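Local coordinates for protein putative oxidoreductase YfjR (Streptomyces aurantiacus, PDB 4OQZ) that acts as an S-selective imine reductase, with a Rossmann fold that probably binds NADPH as the reductant for imines formed from ketones and amines, at residues M13-A18 against D39-R44; A71-L76 against A99-R104; G78-V83 against A103-E108; A186-D191 against S251-A256; S240-V245 against A264-A269. All coordinates share one frame; numbering follows the deposited sequence.

Contact 1. Residues M13-A18 against D39-R44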
# COMPACT_ATOMS: atom_id res chain seq x y z
N MET A 13 -10.89 9.95 20.64
CA MET A 13 -11.04 10.98 19.60
C MET A 13 -11.71 12.26 20.13
O MET A 13 -11.09 13.32 20.07
CB MET A 13 -11.67 10.42 18.31
CG MET A 13 -10.71 9.52 17.50
SD MET A 13 -9.34 10.40 16.70
CE MET A 13 -10.17 11.06 15.27
N GLY A 14 -12.89 12.13 20.74
CA GLY A 14 -13.62 13.24 21.34
C GLY A 14 -12.92 13.92 22.51
O GLY A 14 -13.04 15.14 22.66
N GLN A 15 -12.18 13.14 23.34
CA GLN A 15 -11.39 13.69 24.47
C GLN A 15 -10.27 14.55 23.90
O GLN A 15 -9.99 15.62 24.44
CB GLN A 15 -10.79 12.58 25.36
CG GLN A 15 -11.80 11.93 26.29
CD GLN A 15 -11.26 10.69 26.97
OE1 GLN A 15 -10.60 9.85 26.37
NE2 GLN A 15 -11.60 10.53 28.23
N ALA A 16 -9.65 14.12 22.77
CA ALA A 16 -8.58 14.92 22.17
C ALA A 16 -9.14 16.21 21.54
O ALA A 16 -8.48 17.26 21.65
CB ALA A 16 -7.81 14.11 21.16
N MET A 17 -10.36 16.16 20.97
CA MET A 17 -11.05 17.30 20.34
C MET A 17 -11.38 18.37 21.41
O MET A 17 -10.98 19.52 21.27
CB MET A 17 -12.34 16.86 19.58
CG MET A 17 -12.03 16.02 18.36
SD MET A 17 -13.47 15.23 17.60
CE MET A 17 -12.60 14.04 16.51
N ALA A 18 -12.05 17.97 22.50
CA ALA A 18 -12.34 18.86 23.63
C ALA A 18 -11.09 19.56 24.22
O ALA A 18 -11.14 20.77 24.46
CB ALA A 18 -13.08 18.11 24.71
N ASP A 39 -13.80 13.37 33.43
CA ASP A 39 -13.08 13.78 34.64
C ASP A 39 -11.96 14.79 34.39
O ASP A 39 -12.07 15.94 34.80
CB ASP A 39 -12.54 12.55 35.41
CG ASP A 39 -13.56 11.74 36.19
OD1 ASP A 39 -14.77 12.04 36.09
OD2 ASP A 39 -13.14 10.81 36.93
N ALA A 40 -10.91 14.37 33.68
CA ALA A 40 -9.75 15.21 33.36
C ALA A 40 -10.17 16.52 32.67
O ALA A 40 -9.74 17.59 33.08
CB ALA A 40 -8.76 14.44 32.51
N LEU A 41 -11.08 16.43 31.68
CA LEU A 41 -11.60 17.59 30.97
C LEU A 41 -12.30 18.58 31.91
O LEU A 41 -11.99 19.76 31.83
CB LEU A 41 -12.51 17.16 29.79
CG LEU A 41 -11.81 16.43 28.60
CD1 LEU A 41 -12.81 15.74 27.70
CD2 LEU A 41 -10.92 17.37 27.81
N VAL A 42 -13.20 18.10 32.83
CA VAL A 42 -13.90 18.93 33.82
C VAL A 42 -12.90 19.64 34.73
O VAL A 42 -13.06 20.83 35.01
CB VAL A 42 -15.00 18.16 34.63
CG1 VAL A 42 -15.60 19.04 35.72
CG2 VAL A 42 -16.10 17.64 33.72
N ALA A 43 -11.86 18.91 35.17
CA ALA A 43 -10.81 19.44 36.05
C ALA A 43 -10.07 20.60 35.38
O ALA A 43 -9.61 21.48 36.08
CB ALA A 43 -9.84 18.34 36.43
N ARG A 44 -10.02 20.62 34.03
CA ARG A 44 -9.40 21.65 33.20
C ARG A 44 -10.32 22.85 32.92
O ARG A 44 -9.84 23.90 32.49
CB ARG A 44 -8.94 21.06 31.88
CG ARG A 44 -7.63 20.28 32.00
CD ARG A 44 -7.16 19.88 30.62
NE ARG A 44 -6.83 21.04 29.80
CZ ARG A 44 -6.43 20.96 28.54
NH1 ARG A 44 -6.33 19.78 27.94
NH2 ARG A 44 -6.14 22.06 27.87
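L41 reaches out from helix 39-44 to A18 and Q15 on helix 12-23 and is the one residue of its segment that carries the contact. Its CB points toward the facing helix, and CG stands anti to the carbonyl carbon (chi1 -67°), which turns the fork of the side chain onto A18. One branch, L41 CD1, lies 3.8 Å from A18 CB and comes within 4.1 Å of Q15 CA. The other, L41 CD2, meets the same A18 CB at 3.9 Å and also rests 3.9 Å from the backbone oxygen Q15 O. Q15 offers its aliphatic root, with Q15 CG 4.2 Å from L41 CD1 as the two side chains pass at a slant; its amide nitrogen NE2 turns instead to the carbonyl oxygen of R37. With an alanine in place of L41 both methyl branches vanish, and A18 CB would probably face a gap between the helices. The setting is the Rossmann half of the chain: helix 12-23 holds G14, last glycine of a GxGxxG-type sequence consistent with dinucleotide binding. L30 on strand 27-31 touches both A18 and L41, and L22 of helix 12-23 packs on L41 as well.

Contact 2. Residues A71-L76 against A99-R104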
# COMPACT_ATOMS: atom_id res chain seq x y z
N ALA A 71 -25.45 4.76 16.80
CA ALA A 71 -25.32 5.22 18.18
C ALA A 71 -25.82 6.66 18.34
O ALA A 71 -26.24 7.04 19.44
CB ALA A 71 -23.88 5.11 18.65
N MET A 72 -25.80 7.45 17.25
CA MET A 72 -26.24 8.86 17.19
C MET A 72 -27.73 9.03 17.47
O MET A 72 -28.11 9.99 18.15
CB MET A 72 -25.86 9.48 15.83
CG MET A 72 -25.96 10.99 15.78
SD MET A 72 -27.45 11.56 14.95
CE MET A 72 -26.99 13.23 14.60
N TYR A 73 -28.58 8.11 16.97
CA TYR A 73 -30.04 8.14 17.15
C TYR A 73 -30.48 7.96 18.60
O TYR A 73 -31.61 8.34 18.95
CB TYR A 73 -30.73 7.12 16.23
CG TYR A 73 -30.48 7.38 14.76
CD1 TYR A 73 -31.27 8.28 14.04
CD2 TYR A 73 -29.45 6.74 14.08
CE1 TYR A 73 -31.03 8.54 12.69
CE2 TYR A 73 -29.20 6.99 12.73
CZ TYR A 73 -29.99 7.89 12.04
OH TYR A 73 -29.75 8.12 10.71
N GLY A 74 -29.60 7.39 19.43
CA GLY A 74 -29.80 7.18 20.86
C GLY A 74 -29.64 8.47 21.64
O GLY A 74 -30.44 8.75 22.54
N VAL A 75 -28.60 9.27 21.29
CA VAL A 75 -28.32 10.58 21.90
C VAL A 75 -29.53 11.51 21.65
O VAL A 75 -30.10 12.07 22.59
CB VAL A 75 -26.97 11.17 21.40
CG1 VAL A 75 -26.88 12.67 21.65
CG2 VAL A 75 -25.79 10.45 22.04
N LEU A 76 -29.97 11.57 20.39
CA LEU A 76 -31.09 12.39 19.93
C LEU A 76 -32.47 11.90 20.40
O LEU A 76 -33.43 12.67 20.32
CB LEU A 76 -31.03 12.53 18.40
CG LEU A 76 -30.14 13.66 17.82
CD1 LEU A 76 -28.66 13.38 18.01
CD2 LEU A 76 -30.42 13.85 16.34
N ALA A 99 -24.57 7.98 6.62
CA ALA A 99 -24.34 9.42 6.74
C ALA A 99 -25.51 10.20 6.07
O ALA A 99 -25.96 11.22 6.62
CB ALA A 99 -23.01 9.80 6.11
N ARG A 100 -26.02 9.70 4.90
CA ARG A 100 -27.16 10.28 4.19
C ARG A 100 -28.43 10.15 5.01
O ARG A 100 -29.26 11.06 4.96
CB ARG A 100 -27.37 9.66 2.79
CG ARG A 100 -26.29 10.02 1.77
CD ARG A 100 -26.56 9.47 0.38
NE ARG A 100 -25.36 9.53 -0.46
CZ ARG A 100 -24.62 8.48 -0.81
NH1 ARG A 100 -24.96 7.26 -0.42
NH2 ARG A 100 -23.54 8.65 -1.57
N ALA A 101 -28.60 9.02 5.75
CA ALA A 101 -29.79 8.80 6.58
C ALA A 101 -29.73 9.65 7.86
O ALA A 101 -30.77 10.07 8.36
CB ALA A 101 -29.97 7.33 6.92
N ALA A 102 -28.51 9.95 8.34
CA ALA A 102 -28.30 10.79 9.53
C ALA A 102 -28.60 12.25 9.21
O ALA A 102 -29.31 12.89 9.98
CB ALA A 102 -26.87 10.63 10.04
N ALA A 103 -28.08 12.76 8.06
CA ALA A 103 -28.31 14.14 7.58
C ALA A 103 -29.78 14.45 7.37
O ALA A 103 -30.23 15.53 7.76
CB ALA A 103 -27.57 14.36 6.27
N ARG A 104 -30.51 13.50 6.76
CA ARG A 104 -31.94 13.58 6.45
C ARG A 104 -32.78 13.79 7.72
O ARG A 104 -33.66 14.65 7.72
CB ARG A 104 -32.36 12.30 5.72
CG ARG A 104 -33.22 12.52 4.48
CD ARG A 104 -33.12 11.36 3.50
NE ARG A 104 -33.43 10.06 4.12
CZ ARG A 104 -32.61 9.02 4.13
NH1 ARG A 104 -31.43 9.08 3.52
NH2 ARG A 104 -32.97 7.89 4.73
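Y73 holds CG anti to its carbonyl carbon (chi1 -60°), which carries the phenol toward helix 96-108 until the hydroxyl meets A101 and A102; chi2 (-85°) sets the plane of the ring and leaves A101 O near that plane, at the ring edge. The contact joins two helices of the Rossmann domain, the weakly bonded helix 69-75 and the regular helix 96-108, which follow successive strands of its sheet. Nearly all of the bridging is done by the far end of one aromatic side chain. Y73 OH comes down on the peptide link between the two alanines, 3.2 Å from A101 O. The amide nitrogen A102 N is equally near, but its N-H is poorly directed at the hydroxyl and makes no bond to it. Two methyl groups also approach the hydroxyl: A101 CB stands 3.9 Å from Y73 OH, and A102 CB is as far from it. Side chains this small probably let the phenol come close to the helix backbone. A102 is buried, and its methyl also touches Y69 of the same helix as Y73 and H113 of strand 112-119, whereas A101 remains partly exposed. On another side of helix 96-108, R100 makes a salt bridge to D161 and packs on H193 of the second subunit. Behind the hydroxyl, the ring carbon Y73 CZ approaches A102 CA obliquely, at 4.2 Å.

Contact 3. Residues G78-V83 against A103-E108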
# COMPACT_ATOMS: atom_id res chain seq x y z
N GLY A 78 -35.06 11.86 22.41
CA GLY A 78 -35.74 12.66 23.43
C GLY A 78 -35.23 14.09 23.51
O GLY A 78 -35.79 14.91 24.23
N ALA A 79 -34.17 14.38 22.74
CA ALA A 79 -33.51 15.68 22.65
C ALA A 79 -34.00 16.50 21.44
O ALA A 79 -33.51 17.61 21.19
CB ALA A 79 -32.00 15.47 22.58
N GLU A 80 -34.98 15.93 20.70
CA GLU A 80 -35.64 16.42 19.49
C GLU A 80 -35.57 17.94 19.24
O GLU A 80 -34.92 18.35 18.28
CB GLU A 80 -37.10 15.92 19.44
CG GLU A 80 -37.35 14.56 20.07
CD GLU A 80 -36.72 13.35 19.39
OE1 GLU A 80 -36.62 13.34 18.15
OE2 GLU A 80 -36.38 12.38 20.11
N GLU A 81 -36.22 18.74 20.10
CA GLU A 81 -36.28 20.21 20.02
C GLU A 81 -34.92 20.93 20.11
O GLU A 81 -34.78 22.03 19.57
CB GLU A 81 -37.26 20.78 21.07
CG GLU A 81 -38.72 20.43 20.84
CD GLU A 81 -39.24 19.27 21.66
OE1 GLU A 81 -39.75 18.30 21.05
OE2 GLU A 81 -39.16 19.33 22.91
N ALA A 82 -33.92 20.34 20.78
CA ALA A 82 -32.61 21.00 20.90
C ALA A 82 -31.82 20.97 19.59
O ALA A 82 -30.82 21.68 19.48
CB ALA A 82 -31.81 20.39 22.03
N VAL A 83 -32.26 20.17 18.61
CA VAL A 83 -31.61 20.05 17.30
C VAL A 83 -31.86 21.30 16.43
O VAL A 83 -30.94 21.72 15.73
CB VAL A 83 -31.94 18.71 16.57
CG1 VAL A 83 -31.17 18.57 15.27
CG2 VAL A 83 -31.65 17.51 17.48
N ALA A 103 -28.08 12.76 8.06
CA ALA A 103 -28.31 14.14 7.58
C ALA A 103 -29.78 14.45 7.37
O ALA A 103 -30.23 15.53 7.76
CB ALA A 103 -27.57 14.36 6.27
N ARG A 104 -30.51 13.50 6.76
CA ARG A 104 -31.94 13.58 6.45
C ARG A 104 -32.78 13.79 7.72
O ARG A 104 -33.66 14.65 7.72
CB ARG A 104 -32.36 12.30 5.72
CG ARG A 104 -33.22 12.52 4.48
CD ARG A 104 -33.12 11.36 3.50
NE ARG A 104 -33.43 10.06 4.12
CZ ARG A 104 -32.61 9.02 4.13
NH1 ARG A 104 -31.43 9.08 3.52
NH2 ARG A 104 -32.97 7.89 4.73
N ARG A 105 -32.49 13.01 8.78
CA ARG A 105 -33.16 13.10 10.08
C ARG A 105 -32.88 14.45 10.80
O ARG A 105 -33.79 15.03 11.37
CB ARG A 105 -32.77 11.89 10.97
CG ARG A 105 -33.36 11.87 12.37
CD ARG A 105 -34.84 11.54 12.39
NE ARG A 105 -35.44 11.87 13.69
CZ ARG A 105 -36.50 12.66 13.85
NH1 ARG A 105 -37.10 13.21 12.79
NH2 ARG A 105 -36.98 12.90 15.06
N VAL A 106 -31.62 14.94 10.75
CA VAL A 106 -31.19 16.20 11.38
C VAL A 106 -31.91 17.42 10.73
O VAL A 106 -32.38 18.30 11.46
CB VAL A 106 -29.65 16.30 11.37
CG1 VAL A 106 -29.15 17.66 11.86
CG2 VAL A 106 -29.05 15.20 12.21
N ALA A 107 -32.01 17.44 9.38
CA ALA A 107 -32.67 18.50 8.62
C ALA A 107 -34.15 18.52 8.94
O ALA A 107 -34.74 19.61 9.04
CB ALA A 107 -32.47 18.26 7.12
N GLU A 108 -34.76 17.33 9.12
CA GLU A 108 -36.18 17.13 9.47
C GLU A 108 -36.42 17.81 10.83
O GLU A 108 -37.44 18.47 11.00
CB GLU A 108 -36.49 15.63 9.52
CG GLU A 108 -37.94 15.23 9.74
CD GLU A 108 -38.22 13.75 9.58
OE1 GLU A 108 -39.41 13.39 9.45
OE2 GLU A 108 -37.25 12.95 9.54
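A salt-bridge network of E80, R105 and E108 spans the partly exposed edge of the Rossmann domain, where the loop between helix 69-75 and strand 87-90 meets the last turns of helix 96-108. Across the contact R105 NH2 donates to E80 OE1 at 3.1 Å, a weak bond with an N-H...O angle of only 126°. The oxygen lies at the edge of the guanidinium, near its plane, and the carboxylate and guanidinium planes are 29° apart, nearly coplanar, although the two side chains themselves run obliquely to each other. R105 starts with CG anti to its backbone N (chi1 178°) and then bends at the next bond, which brings the guanidinium round to the loop. Its other terminal nitrogen, R105 NH1, gives a weak hydrogen bond, part of a salt bridge, to E108 OE2 at 3.3 Å, one turn further along the helix. E80 is held from its own side too: the backbone nitrogen G78 N donates to E80 OE2 at 2.7 Å, on the anti side of the carboxylate. Beside these polar groups lies a buried apolar pair, V83 CG1 4.1 Å from V106 CG1, with the two side chains crossing at about a right angle; V83 CG1 also lies 4.0 Å from V106 O. L76 and L109 touch V83, and M72 and H113 touch V106. With each E80 oxygen given a different partner and R105 shared between two carboxylates, the arginine charge is probably well balanced, while the weak geometry of both its bridges suggests modest individual strength.

Contact 4. Residues A186-D191 against S251-A256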
# COMPACT_ATOMS: atom_id res chain seq x y z
N ALA A 186 5.05 -8.75 5.10
CA ALA A 186 6.47 -8.54 4.82
C ALA A 186 7.28 -8.86 6.07
O ALA A 186 8.29 -9.57 5.99
CB ALA A 186 6.70 -7.08 4.42
N VAL A 187 6.84 -8.34 7.22
CA VAL A 187 7.46 -8.61 8.56
C VAL A 187 7.52 -10.09 8.82
O VAL A 187 8.60 -10.60 9.14
CB VAL A 187 6.87 -7.75 9.71
CG1 VAL A 187 7.43 -8.15 11.08
CG2 VAL A 187 7.15 -6.27 9.47
N ALA A 188 6.38 -10.80 8.61
CA ALA A 188 6.30 -12.25 8.82
C ALA A 188 7.24 -13.04 7.92
O ALA A 188 7.90 -13.95 8.42
CB ALA A 188 4.86 -12.75 8.69
N LEU A 189 7.36 -12.67 6.62
CA LEU A 189 8.26 -13.39 5.72
C LEU A 189 9.75 -13.16 6.03
O LEU A 189 10.52 -14.11 6.05
CB LEU A 189 7.95 -13.09 4.23
CG LEU A 189 8.82 -13.78 3.18
CD1 LEU A 189 8.53 -15.28 3.08
CD2 LEU A 189 8.64 -13.14 1.83
N ALA A 190 10.13 -11.90 6.23
CA ALA A 190 11.48 -11.46 6.56
C ALA A 190 11.94 -12.07 7.89
O ALA A 190 13.15 -12.26 8.09
CB ALA A 190 11.52 -9.95 6.63
N ASP A 191 10.99 -12.39 8.79
CA ASP A 191 11.29 -13.02 10.09
C ASP A 191 11.87 -14.42 9.88
O ASP A 191 12.94 -14.71 10.41
CB ASP A 191 10.04 -13.09 10.98
CG ASP A 191 10.33 -13.69 12.34
OD1 ASP A 191 10.11 -14.92 12.51
OD2 ASP A 191 10.79 -12.94 13.23
N SER A 251 8.78 -20.83 3.32
CA SER A 251 9.25 -20.37 4.62
C SER A 251 8.32 -20.77 5.78
O SER A 251 8.64 -20.49 6.93
CB SER A 251 9.41 -18.85 4.60
OG SER A 251 10.13 -18.43 3.45
N GLY A 252 7.20 -21.41 5.46
CA GLY A 252 6.20 -21.82 6.45
C GLY A 252 5.27 -20.70 6.84
O GLY A 252 4.37 -20.90 7.67
N VAL A 253 5.47 -19.50 6.25
CA VAL A 253 4.68 -18.28 6.49
C VAL A 253 3.29 -18.45 5.85
O VAL A 253 3.17 -19.10 4.81
CB VAL A 253 5.43 -17.01 5.96
CG1 VAL A 253 4.63 -15.74 6.20
CG2 VAL A 253 6.82 -16.89 6.59
N ASP A 254 2.25 -17.87 6.47
CA ASP A 254 0.86 -17.86 6.00
C ASP A 254 0.72 -17.17 4.62
O ASP A 254 1.22 -16.06 4.43
CB ASP A 254 -0.02 -17.17 7.06
CG ASP A 254 -1.51 -17.28 6.85
OD1 ASP A 254 -2.07 -18.39 7.04
OD2 ASP A 254 -2.14 -16.23 6.57
N THR A 255 0.07 -17.86 3.66
CA THR A 255 -0.16 -17.37 2.29
C THR A 255 -1.57 -16.82 2.04
O THR A 255 -1.88 -16.55 0.88
CB THR A 255 0.20 -18.45 1.24
OG1 THR A 255 -0.61 -19.62 1.43
CG2 THR A 255 1.67 -18.80 1.22
N ALA A 256 -2.40 -16.61 3.09
CA ALA A 256 -3.78 -16.10 2.94
C ALA A 256 -3.90 -14.73 2.24
O ALA A 256 -4.64 -14.62 1.26
CB ALA A 256 -4.53 -16.11 4.27
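Helix-to-loop packing in the C-terminal helical domain sets A188 and L189, near the end of the long helix 163-191, against V253 and S251 in the connection between helices 234-250 and 256-269. The connection begins with a Schellman motif, in which G252 takes a positive phi (81°) just after helix 234-250, and the chain then turns V253 toward the facing helix. V253 puts CG1 anti to its backbone N (chi1 180°), and its two methyls divide the work. V253 CG1 lies 3.9 Å from A188 CB, while V253 CG2 rests on the helix backbone, 3.6 Å from A188 O and 3.9 Å from L189 CA. From the helix side, L189 CD1 lies 4.2 Å from V253 CG2 and reaches on to the serine. Most of this surface is buried, and the second subunit helps to close it. M285 of that subunit packs on both A188 and V253, L171 of the second subunit touches L189, and K286 of the second subunit forms a salt bridge with D191; both the helix end and the loop thus lie at the dimer interface. Within its own chain, N248 of helix 234-250 touches L189 and V253. S251 contributes its side chain as plain packing across the contact, its hydroxyl being bonded to T247 O; S251 CB is 4.0 Å from L189 CD1, and S251 OG is nearer, 3.6 Å from that same methyl.

Contact 5. Residues S240-V245 against A264-A269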
# COMPACT_ATOMS: atom_id res chain seq x y z
N SER A 240 4.30 -13.23 -10.94
CA SER A 240 5.04 -12.57 -9.89
C SER A 240 4.36 -12.88 -8.55
O SER A 240 5.03 -13.23 -7.58
CB SER A 240 5.14 -11.08 -10.15
OG SER A 240 5.89 -10.44 -9.13
N MET A 241 3.01 -12.82 -8.53
CA MET A 241 2.25 -13.15 -7.34
C MET A 241 2.35 -14.64 -6.96
O MET A 241 2.33 -14.95 -5.76
CB MET A 241 0.80 -12.68 -7.45
CG MET A 241 0.60 -11.26 -6.96
SD MET A 241 1.46 -10.83 -5.42
CE MET A 241 0.64 -11.97 -4.20
N GLU A 242 2.54 -15.54 -7.95
CA GLU A 242 2.73 -16.98 -7.72
C GLU A 242 4.04 -17.17 -6.94
O GLU A 242 4.06 -17.94 -5.98
CB GLU A 242 2.79 -17.77 -9.05
CG GLU A 242 1.48 -17.86 -9.81
CD GLU A 242 0.82 -19.22 -9.99
OE1 GLU A 242 -0.04 -19.33 -10.89
OE2 GLU A 242 1.12 -20.15 -9.21
N HIS A 243 5.09 -16.41 -7.31
CA HIS A 243 6.41 -16.41 -6.66
C HIS A 243 6.32 -15.91 -5.21
O HIS A 243 6.94 -16.52 -4.34
CB HIS A 243 7.42 -15.59 -7.48
CG HIS A 243 7.71 -16.16 -8.84
ND1 HIS A 243 7.53 -17.51 -9.12
CD2 HIS A 243 8.16 -15.54 -9.95
CE1 HIS A 243 7.87 -17.66 -10.39
NE2 HIS A 243 8.26 -16.51 -10.93
N VAL A 244 5.54 -14.81 -4.97
CA VAL A 244 5.29 -14.24 -3.63
C VAL A 244 4.61 -15.34 -2.80
O VAL A 244 5.09 -15.65 -1.70
CB VAL A 244 4.47 -12.92 -3.69
CG1 VAL A 244 3.93 -12.52 -2.30
CG2 VAL A 244 5.31 -11.77 -4.28
N VAL A 245 3.55 -15.99 -3.34
CA VAL A 245 2.85 -17.12 -2.70
C VAL A 245 3.82 -18.28 -2.40
O VAL A 245 3.75 -18.86 -1.31
CB VAL A 245 1.60 -17.58 -3.50
CG1 VAL A 245 1.19 -19.02 -3.18
CG2 VAL A 245 0.42 -16.64 -3.28
N ALA A 264 -7.17 -12.46 -7.42
CA ALA A 264 -7.68 -11.34 -8.21
C ALA A 264 -6.98 -11.20 -9.57
O ALA A 264 -7.63 -10.84 -10.54
CB ALA A 264 -7.60 -10.04 -7.44
N PHE A 265 -5.67 -11.53 -9.64
CA PHE A 265 -4.89 -11.49 -10.87
C PHE A 265 -5.19 -12.68 -11.77
O PHE A 265 -5.37 -12.48 -12.97
CB PHE A 265 -3.39 -11.40 -10.58
CG PHE A 265 -2.92 -10.09 -9.99
CD1 PHE A 265 -3.75 -8.97 -9.98
CD2 PHE A 265 -1.63 -9.95 -9.49
CE1 PHE A 265 -3.30 -7.75 -9.44
CE2 PHE A 265 -1.18 -8.73 -8.97
CZ PHE A 265 -2.02 -7.64 -8.94
N HIS A 266 -5.23 -13.92 -11.19
CA HIS A 266 -5.55 -15.18 -11.89
C HIS A 266 -6.95 -15.04 -12.48
O HIS A 266 -7.14 -15.30 -13.67
CB HIS A 266 -5.45 -16.40 -10.95
CG HIS A 266 -4.59 -17.50 -11.50
ND1 HIS A 266 -4.96 -18.23 -12.63
CD2 HIS A 266 -3.43 -18.00 -11.02
CE1 HIS A 266 -4.00 -19.12 -12.82
NE2 HIS A 266 -3.05 -19.02 -11.88
N ARG A 267 -7.91 -14.58 -11.66
CA ARG A 267 -9.26 -14.22 -12.08
C ARG A 267 -8.98 -12.89 -12.76
O ARG A 267 -8.30 -12.05 -12.19
CB ARG A 267 -10.18 -14.04 -10.84
CG ARG A 267 -11.44 -13.21 -11.06
CD ARG A 267 -11.48 -12.07 -10.06
NE ARG A 267 -12.39 -12.32 -8.95
CZ ARG A 267 -13.34 -11.47 -8.55
NH1 ARG A 267 -14.14 -11.79 -7.54
NH2 ARG A 267 -13.49 -10.29 -9.15
N GLY A 268 -9.37 -12.74 -14.00
CA GLY A 268 -9.00 -11.53 -14.72
C GLY A 268 -8.28 -11.95 -15.98
O GLY A 268 -8.63 -11.50 -17.06
N ALA A 269 -7.31 -12.89 -15.84
CA ALA A 269 -6.58 -13.49 -16.96
C ALA A 269 -7.59 -14.32 -17.78
O ALA A 269 -7.38 -14.59 -18.97
CB ALA A 269 -5.46 -14.37 -16.43
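H266 NE2 donates to E242 OE1 at 3.2 Å with an N-H...O angle of 136°, a His-carboxylate hydrogen bond on the more exposed side of the contact between helices 234-250 and 256-269. The oxygen sits near the plane of the imidazole, at its edge, but the ring meets the carboxylate on its anti side and 30° out of its plane; the two planes are 57° apart. A bend at the CB-CG bond of E242 turns the carboxylate to the histidine. With an alanine at E242, H266 NE2 would lose its acceptor and the imidazole would probably be freer to turn. Next to this bond, M241 and F265 make the buried half of the contact. M241 CG lies 3.6 Å from F265 CD2 and 3.7 Å from F265 CE2, approaching the ring obliquely, while the thioether end leads away from it. V238 also touches F265 and H266. On the second subunit, W177 meets the F265 ring with planes nearly perpendicular, packs on M241, and bonds through its indole nitrogen to S240 OG. The arrangement is that of two consecutive helices running in roughly opposite directions, a helical hairpin of the C-terminal domain that takes part in the dimer interface.

How the contacts relate
From the N terminus, contact 1 closes first, bringing the helix after the opening strand against helix 39-44, and it ends before contact 2 begins. Contacts 2 and 3 start in succession, on helix 69-75 and the loop after it, and both return to helix 96-108, where they share A103 and R104; M72 packs on V106 between them, and their centres are about 8 Å apart. These three lie in the Rossmann domain. In the C-terminal domain, contact 4 brings the end of helix 163-191 to the connection after helix 234-250, and contact 5 joins helices 234-250 and 256-269 across that connection. Their segments cross along the chain; T255 packs on V245, and both meet the second subunit.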